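Local coordinates for aminotransferase, class V family protein (Trichomonas vaginalis, PDB 5F8V) that probably catalyses the pyridoxal-phosphate-dependent exchange of an amino group between O-phospho-L-serine and 2-oxoglutarate, the second step of serine synthesis from 3-phosphoglycerate, at residues K46-M49 against E50-E54; A250-F253 against A254-F258; Y233-Q236 against V237-C241; R58-L62 against L63-E67. One frame throughout, in Å; residues are numbered along the deposited sequence.

Contact 1 of 4, residues K46-M49 against E50-E54; sequences KHWM and EEQKE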
loop_
_atom_site.group_PDB
_atom_site.type_symbol
_atom_site.label_atom_id
_atom_site.label_comp_id
_atom_site.label_asym_id
_atom_site.label_seq_id
_atom_site.Cartn_x
_atom_site.Cartn_y
_atom_site.Cartn_z
ATOM N N LYS A 46 -21.377 4.676 1.097
ATOM C CA LYS A 46 -21.555 6.086 1.463
ATOM C C LYS A 46 -20.577 6.517 2.558
ATOM O O LYS A 46 -19.955 7.578 2.464
ATOM C CB LYS A 46 -22.997 6.357 1.919
ATOM C CG LYS A 46 -23.407 7.812 1.762
ATOM C CD LYS A 46 -24.402 8.291 2.813
ATOM C CE LYS A 46 -24.507 9.813 2.757
ATOM N NZ LYS A 46 -25.505 10.380 3.699
ATOM N N HIS A 47 -20.435 5.678 3.578
ATOM C CA HIS A 47 -19.557 5.978 4.709
ATOM C C HIS A 47 -18.099 6.191 4.313
ATOM O O HIS A 47 -17.487 7.155 4.763
ATOM C CB HIS A 47 -19.640 4.886 5.773
ATOM C CG HIS A 47 -20.990 4.770 6.403
ATOM N ND1 HIS A 47 -21.822 3.694 6.180
ATOM C CD2 HIS A 47 -21.665 5.606 7.225
ATOM C CE1 HIS A 47 -22.948 3.866 6.851
ATOM N NE2 HIS A 47 -22.877 5.019 7.494
ATOM N N TRP A 48 -17.544 5.309 3.481
ATOM C CA TRP A 48 -16.140 5.468 3.086
ATOM C C TRP A 48 -15.911 6.707 2.210
ATOM O O TRP A 48 -14.973 7.470 2.442
ATOM C CB TRP A 48 -15.533 4.232 2.389
ATOM C CG TRP A 48 -14.131 4.588 2.046
ATOM C CD1 TRP A 48 -13.621 4.866 0.806
ATOM C CD2 TRP A 48 -13.103 4.896 2.981
ATOM N NE1 TRP A 48 -12.313 5.268 0.911
ATOM C CE2 TRP A 48 -11.970 5.302 2.237
ATOM C CE3 TRP A 48 -13.018 4.847 4.382
ATOM C CZ2 TRP A 48 -10.758 5.635 2.848
ATOM C CZ3 TRP A 48 -11.817 5.186 4.990
ATOM C CH2 TRP A 48 -10.703 5.576 4.218
ATOM N N MET A 49 -16.761 6.900 1.206
ATOM C CA MET A 49 -16.637 8.066 0.333
ATOM C C MET A 49 -16.675 9.412 1.072
ATOM O O MET A 49 -16.025 10.356 0.646
ATOM C CB MET A 49 -17.676 8.007 -0.792
ATOM C CG MET A 49 -17.312 6.966 -1.846
ATOM S SD MET A 49 -18.614 6.683 -3.055
ATOM C CE MET A 49 -18.570 8.190 -4.021
ATOM N N GLU A 50 -17.419 9.492 2.174
ATOM C CA GLU A 50 -17.386 10.669 3.055
ATOM C C GLU A 50 -16.050 10.815 3.794
ATOM O O GLU A 50 -15.499 11.915 3.865
ATOM C CB GLU A 50 -18.519 10.611 4.082
ATOM C CG GLU A 50 -19.896 10.897 3.515
ATOM C CD GLU A 50 -20.975 10.923 4.589
ATOM O OE1 GLU A 50 -21.055 9.966 5.393
ATOM O OE2 GLU A 50 -21.751 11.903 4.630
ATOM N N GLU A 51 -15.544 9.711 4.350
ATOM C CA GLU A 51 -14.279 9.730 5.098
ATOM C C GLU A 51 -13.120 10.201 4.228
ATOM O O GLU A 51 -12.321 11.033 4.648
ATOM C CB GLU A 51 -13.964 8.342 5.673
ATOM C CG GLU A 51 -12.640 8.219 6.442
ATOM C CD GLU A 51 -12.585 9.013 7.743
ATOM O OE1 GLU A 51 -13.616 9.528 8.214
ATOM O OE2 GLU A 51 -11.490 9.107 8.322
ATOM N N GLN A 52 -13.033 9.662 3.019
ATOM C CA GLN A 52 -11.922 9.994 2.130
ATOM C C GLN A 52 -12.024 11.414 1.611
ATOM O O GLN A 52 -11.017 12.100 1.499
ATOM C CB GLN A 52 -11.836 9.023 0.966
ATOM C CG GLN A 52 -10.592 9.258 0.118
ATOM C CD GLN A 52 -10.312 8.126 -0.839
ATOM O OE1 GLN A 52 -10.386 6.958 -0.469
ATOM N NE2 GLN A 52 -9.946 8.468 -2.070
ATOM N N LYS A 53 -13.243 11.830 1.282
ATOM C CA LYS A 53 -13.528 13.220 0.925
ATOM C C LYS A 53 -13.069 14.141 2.050
ATOM O O LYS A 53 -12.302 15.068 1.817
ATOM C CB LYS A 53 -15.031 13.401 0.660
ATOM C CG LYS A 53 -15.460 14.763 0.144
ATOM C CD LYS A 53 -16.982 14.791 -0.032
ATOM C CE LYS A 53 -17.554 16.200 0.024
ATOM N NZ LYS A 53 -19.013 16.198 0.337
ATOM N N GLU A 54 -13.521 13.847 3.266
ATOM C CA GLU A 54 -13.154 14.617 4.454
ATOM C C GLU A 54 -11.630 14.653 4.666
ATOM O O GLU A 54 -11.057 15.723 4.889
ATOM C CB GLU A 54 -13.856 14.043 5.691
ATOM C CG GLU A 54 -13.616 14.820 6.976
ATOM C CD GLU A 54 -14.187 14.110 8.185
ATOM O OE1 GLU A 54 -13.402 13.730 9.085
ATOM O OE2 GLU A 54 -15.414 13.920 8.231
#
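Trp48 and Gln52, one helical turn apart, are tied together twice. Gln52 N donates to Trp48 O at 3.0 Å, and the indole returns the favour with its own N-H, Trp48 NE1 giving a hydrogen bond of 2.9 Å to Gln52 OE1. This second bond is bent, with an N-H...O angle of 141°, and its oxygen sits at the rim of the indole, 19° out of the ring plane. With CG of Trp48 anti to the backbone N (chi1 179°), the ring folds along the helix toward its C-terminal end and reaches both Gln52 and Glu51. The benzo part meets Glu51 obliquely, Trp48 CZ3 lying 3.5 Å from Glu51 CG. The Glu51 chain then bends at chi2 and leads its carboxylate away, where OE2 is bound by Asn255 ND2. Glu50 follows the helix surface back over the first turn: its CG packs 3.5 Å from Lys46 O. Its charged end is claimed by Arg32 through OE1, while Lys46 NZ stands 4.2 Å from Glu50 OE2, near enough for attraction but not a salt bridge. Beneath the side chains run regular i to i+4 bonds, Glu50 N to Lys46 O and Glu51 N to His47 O among them. The whole is the N-terminal part of helix 46-63, its Trp48 and Gln52 side laid against helix 248-263.

Contact 2 of 4, residues A250-F253 against A254-F258; sequences AIYF and ANHIF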
loop_
_atom_site.group_PDB
_atom_site.type_symbol
_atom_site.label_atom_id
_atom_site.label_comp_id
_atom_site.label_asym_id
_atom_site.label_seq_id
_atom_site.Cartn_x
_atom_site.Cartn_y
_atom_site.Cartn_z
ATOM N N ALA A 250 -5.270 3.145 6.146
ATOM C CA ALA A 250 -4.197 4.134 6.165
ATOM C C ALA A 250 -4.734 5.561 6.029
ATOM O O ALA A 250 -4.244 6.484 6.695
ATOM C CB ALA A 250 -3.187 3.834 5.070
ATOM N N ILE A 251 -5.753 5.737 5.182
ATOM C CA ILE A 251 -6.336 7.055 4.930
ATOM C C ILE A 251 -7.128 7.521 6.144
ATOM O O ILE A 251 -6.964 8.654 6.593
ATOM C CB ILE A 251 -7.221 7.051 3.655
ATOM C CG1 ILE A 251 -6.350 6.811 2.412
ATOM C CG2 ILE A 251 -7.979 8.371 3.498
ATOM C CD1 ILE A 251 -7.089 6.174 1.256
ATOM N N TYR A 252 -7.990 6.641 6.648
ATOM C CA TYR A 252 -8.713 6.847 7.914
ATOM C C TYR A 252 -7.765 7.238 9.055
ATOM O O TYR A 252 -8.042 8.172 9.808
ATOM C CB TYR A 252 -9.513 5.572 8.280
ATOM C CG TYR A 252 -9.731 5.313 9.760
ATOM C CD1 TYR A 252 -10.841 5.823 10.422
ATOM C CD2 TYR A 252 -8.835 4.529 10.491
ATOM C CE1 TYR A 252 -11.048 5.573 11.766
ATOM C CE2 TYR A 252 -9.027 4.285 11.841
ATOM C CZ TYR A 252 -10.133 4.808 12.475
ATOM O OH TYR A 252 -10.321 4.556 13.814
ATOM N N PHE A 253 -6.660 6.510 9.190
ATOM C CA PHE A 253 -5.718 6.772 10.270
ATOM C C PHE A 253 -4.938 8.067 10.046
ATOM O O PHE A 253 -4.702 8.820 10.984
ATOM C CB PHE A 253 -4.774 5.594 10.509
ATOM C CG PHE A 253 -4.136 5.624 11.867
ATOM C CD1 PHE A 253 -2.837 6.091 12.037
ATOM C CD2 PHE A 253 -4.858 5.241 12.985
ATOM C CE1 PHE A 253 -2.261 6.130 13.298
ATOM C CE2 PHE A 253 -4.292 5.291 14.248
ATOM C CZ PHE A 253 -2.993 5.736 14.403
ATOM N N ALA A 254 -4.563 8.329 8.801
ATOM C CA ALA A 254 -3.985 9.611 8.433
ATOM C C ALA A 254 -4.889 10.766 8.846
ATOM O O ALA A 254 -4.421 11.741 9.432
ATOM C CB ALA A 254 -3.718 9.659 6.937
ATOM N N ASN A 255 -6.186 10.624 8.568
ATOM C CA ASN A 255 -7.186 11.636 8.910
ATOM C C ASN A 255 -7.263 11.902 10.412
ATOM O O ASN A 255 -7.423 13.050 10.836
ATOM C CB ASN A 255 -8.567 11.242 8.359
ATOM C CG ASN A 255 -9.576 12.380 8.402
ATOM O OD1 ASN A 255 -9.219 13.558 8.406
ATOM N ND2 ASN A 255 -10.852 12.026 8.407
ATOM N N HIS A 256 -7.140 10.847 11.210
ATOM C CA HIS A 256 -7.084 11.002 12.664
ATOM C C HIS A 256 -5.900 11.872 13.090
ATOM O O HIS A 256 -6.051 12.746 13.939
ATOM C CB HIS A 256 -7.049 9.646 13.379
ATOM C CG HIS A 256 -8.400 9.124 13.743
ATOM N ND1 HIS A 256 -9.250 9.800 14.591
ATOM C CD2 HIS A 256 -9.040 7.978 13.405
ATOM C CE1 HIS A 256 -10.363 9.104 14.743
ATOM N NE2 HIS A 256 -10.259 7.991 14.038
ATOM N N ILE A 257 -4.740 11.640 12.483
ATOM C CA ILE A 257 -3.561 12.462 12.720
ATOM C C ILE A 257 -3.762 13.898 12.217
ATOM O O ILE A 257 -3.359 14.830 12.901
ATOM C CB ILE A 257 -2.266 11.848 12.121
ATOM C CG1 ILE A 257 -1.929 10.530 12.831
ATOM C CG2 ILE A 257 -1.089 12.820 12.275
ATOM C CD1 ILE A 257 -0.925 9.669 12.095
ATOM N N PHE A 258 -4.394 14.087 11.061
ATOM C CA PHE A 258 -4.676 15.451 10.570
ATOM C C PHE A 258 -5.494 16.246 11.603
ATOM O O PHE A 258 -5.167 17.390 11.925
ATOM C CB PHE A 258 -5.402 15.445 9.214
ATOM C CG PHE A 258 -4.643 14.774 8.083
ATOM C CD1 PHE A 258 -3.254 14.590 8.111
ATOM C CD2 PHE A 258 -5.335 14.340 6.961
ATOM C CE1 PHE A 258 -2.599 13.963 7.053
ATOM C CE2 PHE A 258 -4.681 13.720 5.907
ATOM C CZ PHE A 258 -3.313 13.526 5.955
#
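Tyr252 and His256, at positions i and i+4 of the buried helix 248-263, form an offset edge-to-face (T-shaped) aromatic pair, with ring planes at 89° and centroids 4.8 Å apart. The helix belongs to the fold type I architecture of the class V aminotransferase family and carries apolar and polar side chains alike into the interior. From CB outward, His256 first lies against the backbone of the preceding turn, its CB 3.5 Å from Phe253 O. CG follows at 4.1 Å from Tyr252 O, and the ring then turns its edge to the phenol. His256 CD2 stands over one face of the Tyr252 ring, displaced toward the rim and 3.5 Å from Tyr252 CZ. NE2, at the tip, comes as close as 3.4 Å to Tyr252 CE1. Both polar ends are held by one acceptor outside the pair, since Glu27 OE1 takes hydrogen bonds with Tyr252 OH and His256 NE2; this shared carboxylate would fix the rotation of the imidazole and, if anything, favour its protonation. Trp31, edge-to-face, and Phe249, its plane at about 45°, also pack on the phenol. Next along the helix, the Phe253 and Ile257 side chains are directed toward helix 18-26, where Leu21, Ala24 and Cys20 receive them. Phe253 has CG anti to its amide nitrogen (chi1 -160°), which sets the ring beside the following turn. There the methyl Ile257 CD1 approaches it obliquely, 4.0 Å from Phe253 CE1.

Contact 3 of 4, residues Y233-Q236 against V237-C241; sequences YRIQ and VKNNC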
loop_
_atom_site.group_PDB
_atom_site.type_symbol
_atom_site.label_atom_id
_atom_site.label_comp_id
_atom_site.label_asym_id
_atom_site.label_seq_id
_atom_site.Cartn_x
_atom_site.Cartn_y
_atom_site.Cartn_z
ATOM N N TYR A 233 -0.995 9.246 -12.742
ATOM C CA TYR A 233 -1.679 10.098 -11.777
ATOM C C TYR A 233 -2.967 10.723 -12.336
ATOM O O TYR A 233 -3.876 11.021 -11.565
ATOM C CB TYR A 233 -0.749 11.183 -11.226
ATOM C CG TYR A 233 0.408 10.699 -10.352
ATOM C CD1 TYR A 233 0.216 9.771 -9.320
ATOM C CD2 TYR A 233 1.693 11.210 -10.534
ATOM C CE1 TYR A 233 1.279 9.351 -8.517
ATOM C CE2 TYR A 233 2.757 10.799 -9.742
ATOM C CZ TYR A 233 2.554 9.877 -8.734
ATOM O OH TYR A 233 3.635 9.492 -7.956
ATOM N N ARG A 234 -3.041 10.907 -13.656
ATOM C CA ARG A 234 -4.286 11.318 -14.333
ATOM C C ARG A 234 -5.415 10.337 -14.055
ATOM O O ARG A 234 -6.530 10.749 -13.744
ATOM C CB ARG A 234 -4.089 11.394 -15.854
ATOM C CG ARG A 234 -3.158 12.500 -16.303
ATOM C CD ARG A 234 -2.391 12.147 -17.569
ATOM N NE ARG A 234 -1.158 12.923 -17.624
ATOM C CZ ARG A 234 -0.056 12.666 -16.918
ATOM N NH1 ARG A 234 0.015 11.615 -16.096
ATOM N NH2 ARG A 234 1.000 13.463 -17.048
ATOM N N ILE A 235 -5.113 9.041 -14.165
ATOM C CA ILE A 235 -6.091 7.981 -13.871
ATOM C C ILE A 235 -6.564 8.073 -12.410
ATOM O O ILE A 235 -7.753 7.919 -12.148
ATOM C CB ILE A 235 -5.554 6.560 -14.250
ATOM C CG1 ILE A 235 -5.839 6.242 -15.725
ATOM C CG2 ILE A 235 -6.206 5.448 -13.429
ATOM C CD1 ILE A 235 -5.266 7.228 -16.713
ATOM N N GLN A 236 -5.642 8.329 -11.475
ATOM C CA GLN A 236 -6.001 8.519 -10.057
ATOM C C GLN A 236 -6.944 9.712 -9.861
ATOM O O GLN A 236 -7.984 9.582 -9.221
ATOM C CB GLN A 236 -4.752 8.713 -9.175
ATOM C CG GLN A 236 -3.862 7.485 -9.027
ATOM C CD GLN A 236 -4.547 6.309 -8.358
ATOM O OE1 GLN A 236 -5.517 6.470 -7.611
ATOM N NE2 GLN A 236 -4.050 5.110 -8.632
ATOM N N VAL A 237 -6.574 10.856 -10.434
ATOM C CA VAL A 237 -7.376 12.091 -10.343
ATOM C C VAL A 237 -8.778 11.866 -10.935
ATOM O O VAL A 237 -9.786 12.151 -10.288
ATOM C CB VAL A 237 -6.667 13.272 -11.056
ATOM C CG1 VAL A 237 -7.582 14.489 -11.186
ATOM C CG2 VAL A 237 -5.376 13.649 -10.326
ATOM N N LYS A 238 -8.814 11.325 -12.153
ATOM C CA LYS A 238 -10.063 11.031 -12.879
ATOM C C LYS A 238 -11.054 10.175 -12.075
ATOM O O LYS A 238 -12.261 10.369 -12.204
ATOM C CB LYS A 238 -9.746 10.332 -14.215
ATOM C CG LYS A 238 -10.884 10.322 -15.232
ATOM C CD LYS A 238 -10.462 9.607 -16.511
ATOM C CE LYS A 238 -11.560 9.622 -17.568
ATOM N NZ LYS A 238 -12.772 8.866 -17.142
ATOM N N ASN A 239 -10.539 9.248 -11.256
ATOM C CA ASN A 239 -11.360 8.334 -10.446
ATOM C C ASN A 239 -11.346 8.609 -8.928
ATOM O O ASN A 239 -11.619 7.699 -8.135
ATOM C CB ASN A 239 -10.928 6.881 -10.721
ATOM C CG ASN A 239 -11.251 6.432 -12.133
ATOM O OD1 ASN A 239 -12.392 6.096 -12.435
ATOM N ND2 ASN A 239 -10.244 6.397 -12.996
ATOM N N ASN A 240 -11.035 9.847 -8.528
ATOM C CA ASN A 240 -11.025 10.268 -7.114
ATOM C C ASN A 240 -10.232 9.331 -6.186
ATOM O O ASN A 240 -10.681 9.008 -5.085
ATOM C CB ASN A 240 -12.463 10.440 -6.597
ATOM C CG ASN A 240 -13.250 11.470 -7.388
ATOM O OD1 ASN A 240 -12.939 12.662 -7.356
ATOM N ND2 ASN A 240 -14.277 11.016 -8.105
ATOM N N CYS A 241 -9.063 8.897 -6.666
ATOM C CA CYS A 241 -8.216 7.891 -6.001
ATOM C C CYS A 241 -8.907 6.567 -5.666
ATOM O O CYS A 241 -8.463 5.837 -4.776
ATOM C CB CYS A 241 -7.553 8.475 -4.752
ATOM S SG CYS A 241 -6.376 9.755 -5.168
#
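The flat amide of Asn239 meets the end of helix 233-238 with its edge: Ile235 O lies 14° out of the amide plane and accepts from Asn239 ND2 at 3.0 Å, with an N-H...O angle of 160°. Beside it, the Ile235 and Asn239 side chains run in the same direction, Ile235 CG2 being 4.2 Å from Asn239 ND2. The other flat groups turn elsewhere: the Tyr233 ring is packed among Leu72, Val212 and Ala84 with its hydroxyl bonded to Gln81, and the Arg234 guanidinium makes a salt bridge to Asp232 and a bond to Arg221 O. The helix closes in a Schellman motif, in which Asn240, with positive phi, is the C-prime residue. Cys241 N reaches back to Gln236 O at 2.9 Å, and Asn240 N to Val237 O at 3.2 Å. Ile235 O is gripped twice, because Asn239 N also donates to it at 3.2 Å, and the backbone and side-chain donors arrive from opposite faces of the carbonyl plane. The torsion chi1 of -67° places CG of Asn239 beside its own N, which brings both donors of the residue to the same oxygen. Asn239 thus holds the Ile235 carbonyl with both its backbone and its side-chain N-H. Gln236 bends at chi2 and folds back toward the turn; its NE2 is bound by Thr230 O, while its OE1 sits against the reversing backbone, 3.4 Å from Cys241 CA.

Contact 4 of 4, residues R58-L62 against L63-E67; sequences RLRTL and LQVPE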
loop_
_atom_site.group_PDB
_atom_site.type_symbol
_atom_site.label_atom_id
_atom_site.label_comp_id
_atom_site.label_asym_id
_atom_site.label_seq_id
_atom_site.Cartn_x
_atom_site.Cartn_y
_atom_site.Cartn_z
ATOM N N ARG A 58 -9.444 17.990 4.665
ATOM C CA ARG A 58 -8.743 18.345 5.901
ATOM C C ARG A 58 -7.256 18.613 5.613
ATOM O O ARG A 58 -6.684 19.580 6.114
ATOM C CB ARG A 58 -8.915 17.264 6.971
ATOM C CG ARG A 58 -8.520 17.721 8.362
ATOM C CD ARG A 58 -8.813 16.684 9.434
ATOM N NE ARG A 58 -10.200 16.213 9.473
ATOM C CZ ARG A 58 -11.231 16.809 10.083
ATOM N NH1 ARG A 58 -11.103 17.954 10.752
ATOM N NH2 ARG A 58 -12.428 16.221 10.043
ATOM N N LEU A 59 -6.652 17.770 4.788
ATOM C CA LEU A 59 -5.270 17.970 4.383
ATOM C C LEU A 59 -5.127 19.267 3.600
ATOM O O LEU A 59 -4.138 19.983 3.772
ATOM C CB LEU A 59 -4.773 16.795 3.547
ATOM C CG LEU A 59 -3.315 16.829 3.082
ATOM C CD1 LEU A 59 -2.361 16.892 4.270
ATOM C CD2 LEU A 59 -3.017 15.611 2.217
ATOM N N ARG A 60 -6.103 19.555 2.734
ATOM C CA ARG A 60 -6.099 20.814 1.994
ATOM C C ARG A 60 -6.137 22.009 2.936
ATOM O O ARG A 60 -5.409 22.973 2.720
ATOM C CB ARG A 60 -7.250 20.888 0.964
ATOM C CG ARG A 60 -7.249 22.175 0.148
ATOM C CD ARG A 60 -8.354 22.233 -0.899
ATOM N NE ARG A 60 -8.290 21.156 -1.878
ATOM C CZ ARG A 60 -7.401 21.054 -2.866
ATOM N NH1 ARG A 60 -6.445 21.961 -3.049
ATOM N NH2 ARG A 60 -7.470 20.023 -3.695
ATOM N N THR A 61 -6.969 21.932 3.980
ATOM C CA THR A 61 -7.087 23.003 4.971
ATOM C C THR A 61 -5.777 23.176 5.742
ATOM O O THR A 61 -5.246 24.278 5.801
ATOM C CB THR A 61 -8.258 22.754 5.952
ATOM O OG1 THR A 61 -9.500 22.892 5.254
ATOM C CG2 THR A 61 -8.247 23.740 7.107
ATOM N N LEU A 62 -5.272 22.085 6.318
ATOM C CA LEU A 62 -4.011 22.091 7.064
ATOM C C LEU A 62 -2.880 22.781 6.314
ATOM O O LEU A 62 -2.195 23.632 6.864
ATOM C CB LEU A 62 -3.551 20.659 7.366
ATOM C CG LEU A 62 -4.033 19.974 8.637
ATOM C CD1 LEU A 62 -3.485 18.554 8.636
ATOM C CD2 LEU A 62 -3.579 20.740 9.874
ATOM N N LEU A 63 -2.698 22.397 5.057
ATOM C CA LEU A 63 -1.621 22.943 4.219
ATOM C C LEU A 63 -1.981 24.201 3.432
ATOM O O LEU A 63 -1.091 24.839 2.888
ATOM C CB LEU A 63 -1.149 21.886 3.225
ATOM C CG LEU A 63 -0.112 20.879 3.698
ATOM C CD1 LEU A 63 -0.092 19.711 2.721
ATOM C CD2 LEU A 63 1.264 21.516 3.806
ATOM N N GLN A 64 -3.267 24.543 3.363
ATOM C CA GLN A 64 -3.762 25.579 2.448
ATOM C C GLN A 64 -3.258 25.302 1.040
ATOM O O GLN A 64 -2.658 26.160 0.391
ATOM C CB GLN A 64 -3.389 26.990 2.934
ATOM C CG GLN A 64 -4.060 27.385 4.243
ATOM C CD GLN A 64 -5.567 27.536 4.099
ATOM O OE1 GLN A 64 -6.056 28.590 3.680
ATOM N NE2 GLN A 64 -6.314 26.482 4.446
ATOM N N VAL A 65 -3.507 24.078 0.580
ATOM C CA VAL A 65 -3.142 23.681 -0.763
ATOM C C VAL A 65 -4.046 24.476 -1.719
ATOM O O VAL A 65 -5.260 24.360 -1.631
ATOM C CB VAL A 65 -3.327 22.162 -1.011
ATOM C CG1 VAL A 65 -2.899 21.810 -2.426
ATOM C CG2 VAL A 65 -2.554 21.327 0.018
ATOM N N PRO A 66 -3.459 25.278 -2.629
ATOM C CA PRO A 66 -4.316 26.025 -3.570
ATOM C C PRO A 66 -5.104 25.126 -4.537
ATOM O O PRO A 66 -4.723 23.978 -4.780
ATOM C CB PRO A 66 -3.324 26.916 -4.330
ATOM C CG PRO A 66 -2.051 26.887 -3.545
ATOM C CD PRO A 66 -2.029 25.561 -2.856
ATOM N N GLU A 67 -6.188 25.664 -5.090
ATOM C CA GLU A 67 -7.126 24.873 -5.891
ATOM C C GLU A 67 -6.605 24.446 -7.272
ATOM O O GLU A 67 -7.225 23.605 -7.922
ATOM C CB GLU A 67 -8.474 25.603 -6.048
ATOM C CG GLU A 67 -9.171 25.978 -4.741
ATOM C CD GLU A 67 -9.564 24.794 -3.860
ATOM O OE1 GLU A 67 -9.788 25.021 -2.651
ATOM O OE2 GLU A 67 -9.670 23.647 -4.351
#
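Arg60 lies across the chain that leaves the helix and meets it with two sides of its guanidinium. Its first two torsions are extended, and a turn at chi3 (-60°) swings the group over Val65, whose side chain it crosses at about a right angle. Arg60 NH1 donates 3.0 Å to Val65 O, which lies in the guanidinium plane, although the donor stands well above the plane of that carbonyl. Glu67 takes a face instead: bent at chi2, it puts OE2 3.8 Å from Arg60 NE, a long salt bridge in which no N-H points at the oxygen. NH2 is bound by Phe69 O, so that Arg60 bridges helix and strand 69-75. Gln64 folds back through chi1 and chi2 near -66°, and NE2 gives Thr61 O a straight bond of 2.8 Å in the carbonyl plane, on a lone pair. Gln64 N reaches the same oxygen from above that plane at 3.2 Å. On the buried side Leu59 and Leu63 run side by side, CD1 to CD1 at 3.9 Å. With Val65 N bonded to Arg60 O at 3.1 Å and Gln64 at positive phi, this is a Schellman motif ending helix 46-63.

In the fold
Along the chain the order is contact 1, contact 4, contact 3, contact 2. Contacts 1 and 4 sit near the start and at the end of helix 46-63, with centres about 17 Å apart, and contact 2 lies on helix 248-263, touching both, at 12 and 15 Å between centres. Asn255 joins the three, its ND2 bound by Glu51 and Glu54 and its OD1 by Arg58. Contact 3 ends the short helix 233-238 and meets contact 1 where Gln52 packs on Asn240 and Cys241. Contacts 3 and 4 both rest side chains on strands 69-75 and 209-215, at one edge of the seven-stranded sheet, so helices distant in sequence are brought together on the large PLP-binding domain.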